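Local atomic coordinates of sulfur carrier protein CysO (Mycobacterium tuberculosis, PDB entry 3DWG), a protein that probably serves, in its thiocarboxylated form, as the sulfur donor for cysteine biosynthesis by CysM. Residues C[5-10]-C[84-89]. Numbering follows the deposited sequence.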
ATOM      1  N   VAL C   5      -6.931   2.637 -34.614  1.00 21.62           N
ATOM      2  CA  VAL C   5      -7.635   3.623 -33.787  1.00 20.60           C
ATOM      3  C   VAL C   5      -8.682   2.953 -32.890  1.00 20.93           C
ATOM      4  O   VAL C   5      -9.588   2.265 -33.400  1.00 20.77           O
ATOM      5  CB  VAL C   5      -8.390   4.720 -34.624  1.00 20.91           C
ATOM      6  CG1 VAL C   5      -8.986   5.797 -33.663  1.00 19.46           C
ATOM      7  CG2 VAL C   5      -7.436   5.385 -35.664  1.00 22.56           C
ATOM      8  N   SER C   6      -8.575   3.151 -31.576  1.00 19.84           N
ATOM      9  CA  SER C   6      -9.558   2.580 -30.651  1.00 18.79           C
ATOM     10  C   SER C   6     -10.676   3.586 -30.476  1.00 19.08           C
ATOM     11  O   SER C   6     -10.455   4.763 -30.047  1.00 19.24           O
ATOM     12  CB  SER C   6      -8.891   2.228 -29.309  1.00 19.62           C
ATOM     13  OG  SER C   6      -9.811   2.114 -28.236  1.00 21.70           O
ATOM     14  N   ILE C   7     -11.901   3.111 -30.725  1.00 18.78           N
ATOM     15  CA  ILE C   7     -13.055   3.935 -30.702  1.00 19.08           C
ATOM     16  C   ILE C   7     -13.884   3.640 -29.435  1.00 19.83           C
ATOM     17  O   ILE C   7     -14.325   2.499 -29.238  1.00 20.75           O
ATOM     18  CB  ILE C   7     -13.946   3.664 -31.973  1.00 19.56           C
ATOM     19  CG1 ILE C   7     -13.101   3.741 -33.267  1.00 19.23           C
ATOM     20  CG2 ILE C   7     -15.152   4.530 -31.912  1.00 20.03           C
ATOM     21  CD1 ILE C   7     -12.641   5.160 -33.623  1.00 19.99           C
ATOM     22  N   PRO C   8     -14.104   4.659 -28.601  1.00 19.70           N
ATOM     23  CA  PRO C   8     -14.858   4.433 -27.374  1.00 20.39           C
ATOM     24  C   PRO C   8     -16.313   4.172 -27.701  1.00 21.68           C
ATOM     25  O   PRO C   8     -16.815   4.509 -28.781  1.00 21.73           O
ATOM     26  CB  PRO C   8     -14.683   5.745 -26.587  1.00 21.16           C
ATOM     27  CG  PRO C   8     -14.537   6.802 -27.724  1.00 19.48           C
ATOM     28  CD  PRO C   8     -13.695   6.081 -28.750  1.00 19.44           C
ATOM     29  N   THR C   9     -17.025   3.570 -26.758  1.00 21.18           N
ATOM     30  CA  THR C   9     -18.418   3.166 -27.016  0.50 22.62           C
ATOM     31  C   THR C   9     -19.297   4.302 -27.511  1.00 22.88           C
ATOM     32  O   THR C   9     -20.117   4.112 -28.425  1.00 24.07           O
ATOM     33  CB  THR C   9     -18.974   2.467 -25.753  0.50 22.72           C
ATOM     34  OG1 THR C   9     -18.200   1.290 -25.571  0.50 21.27           O
ATOM     35  CG2 THR C   9     -20.448   2.061 -25.924  0.50 22.24           C
ATOM     36  N   ILE C  10     -19.130   5.492 -26.932  1.00 23.09           N
ATOM     37  CA  ILE C  10     -19.955   6.639 -27.279  1.00 24.72           C
ATOM     38  C   ILE C  10     -19.838   7.073 -28.762  1.00 24.63           C
ATOM     39  O   ILE C  10     -20.776   7.648 -29.303  1.00 25.99           O
ATOM     40  CB  ILE C  10     -19.697   7.781 -26.316  1.00 26.27           C
ATOM     41  CG1 ILE C  10     -20.739   8.863 -26.477  1.00 29.87           C
ATOM     42  CG2 ILE C  10     -18.232   8.315 -26.441  1.00 23.73           C
ATOM     43  CD1 ILE C  10     -20.522  10.052 -25.572  1.00 33.62           C
ATOM     44  N   VAL C  84      -3.633   4.709 -31.938  1.00 19.66           N
ATOM     45  CA  VAL C  84      -4.289   5.926 -31.513  1.00 19.14           C
ATOM     46  C   VAL C  84      -5.492   5.554 -30.637  1.00 18.71           C
ATOM     47  O   VAL C  84      -6.319   4.694 -31.030  1.00 19.63           O
ATOM     48  CB  VAL C  84      -4.785   6.803 -32.739  1.00 17.97           C
ATOM     49  CG1 VAL C  84      -5.597   7.958 -32.241  1.00 18.23           C
ATOM     50  CG2 VAL C  84      -3.563   7.275 -33.545  1.00 20.12           C
ATOM     51  N   THR C  85      -5.579   6.160 -29.433  1.00 16.92           N
ATOM     52  CA  THR C  85      -6.651   5.828 -28.478  1.00 18.46           C
ATOM     53  C   THR C  85      -7.505   7.064 -28.205  1.00 16.83           C
ATOM     54  O   THR C  85      -6.961   8.102 -27.833  1.00 17.02           O
ATOM     55  CB  THR C  85      -6.005   5.370 -27.151  1.00 19.78           C
ATOM     56  OG1 THR C  85      -5.075   4.307 -27.417  1.00 21.92           O
ATOM     57  CG2 THR C  85      -7.105   4.936 -26.131  1.00 19.57           C
ATOM     58  N   ILE C  86      -8.808   6.968 -28.373  1.00 16.16           N
ATOM     59  CA  ILE C  86      -9.709   8.063 -28.112  1.00 16.29           C
ATOM     60  C   ILE C  86     -10.578   7.717 -26.896  1.00 17.97           C
ATOM     61  O   ILE C  86     -11.206   6.654 -26.890  1.00 18.28           O
ATOM     62  CB  ILE C  86     -10.651   8.291 -29.379  1.00 16.93           C
ATOM     63  CG1 ILE C  86      -9.741   8.576 -30.588  1.00 18.18           C
ATOM     64  CG2 ILE C  86     -11.638   9.376 -29.130  1.00 18.16           C
ATOM     65  CD1 ILE C  86     -10.570   8.714 -31.861  1.00 19.23           C
ATOM     66  N   LEU C  87     -10.626   8.611 -25.923  1.00 17.03           N
ATOM     67  CA  LEU C  87     -11.434   8.310 -24.697  1.00 16.94           C
ATOM     68  C   LEU C  87     -12.127   9.598 -24.233  1.00 17.90           C
ATOM     69  O   LEU C  87     -11.518  10.682 -24.293  1.00 17.44           O
ATOM     70  CB  LEU C  87     -10.498   7.864 -23.557  1.00 18.48           C
ATOM     71  CG  LEU C  87      -9.816   6.527 -23.736  1.00 20.69           C
ATOM     72  CD1 LEU C  87      -8.742   6.297 -22.709  1.00 23.26           C
ATOM     73  CD2 LEU C  87     -10.901   5.404 -23.679  1.00 18.76           C
ATOM     74  N   PRO C  88     -13.370   9.504 -23.764  1.00 16.55           N
ATOM     75  CA  PRO C  88     -13.998  10.652 -23.105  1.00 16.99           C
ATOM     76  C   PRO C  88     -13.355  10.855 -21.726  1.00 17.04           C
ATOM     77  O   PRO C  88     -12.752   9.923 -21.164  1.00 17.20           O
ATOM     78  CB  PRO C  88     -15.469  10.201 -22.854  1.00 19.81           C
ATOM     79  CG  PRO C  88     -15.398   8.789 -22.837  1.00 20.08           C
ATOM     80  CD  PRO C  88     -14.197   8.277 -23.648  1.00 18.61           C
ATOM     81  N   ALA C  89     -13.465  12.079 -21.249  1.00 16.98           N
ATOM     82  CA  ALA C  89     -12.858  12.450 -19.948  1.00 16.68           C
ATOM     83  C   ALA C  89     -13.613  11.855 -18.763  1.00 17.85           C
ATOM     84  O   ALA C  89     -14.727  12.226 -18.546  1.00 18.06           O
ATOM     85  CB  ALA C  89     -12.845  13.922 -19.805  1.00 17.32           C
TER
HETATM   86  O   HOH W   1     -11.334   3.917 -26.747  1.00 22.07           O
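The parallel pairing of the first and last strands at the centre of the ubiquitin-like (beta-grasp) sheet of CysO brings Val5 and Ser6 alongside Val84, Thr85 and Ile86. Ser6 grips the neighbouring strand through both of its backbone polar groups: its N donates to Val84 O at 2.8 Å, nearly straight at 165°, and its O accepts from Ile86 N at 3.2 Å, in the carbonyl plane. Val84 O also receives a CA-H...O contact from Val5. On the face turned to the helices, Val5 and Val84 lie side by side, while Val5 CG1, anti to its backbone N (chi1 -174°), reaches Ile86 CD1 at 3.8 Å. Leu46 of helix 42-46 also packs on Ile86.

Beyond Ser6 the pairing breaks off at Pro8, whose ring nitrogen carries no hydrogen for Ile86 O. Instead, Pro8 CD sits 3.2 Å from Ile86 O and 3.8 Å from Ile86 CB, and Pro8 CB meets Pro88 CD at 3.9 Å. A water takes over the vacant role, donating to Ile86 O at 2.7 Å and hydrogen bonding to Ser6 OG at 2.8 Å. The strand 83-88 runs on towards the C-terminal tail, where Ala89 makes backbone hydrogen bonds to the chain of another protein. Two direct bonds, a water bridge and proline packing thus join the strands, with the water satisfying a carbonyl that proline cannot serve.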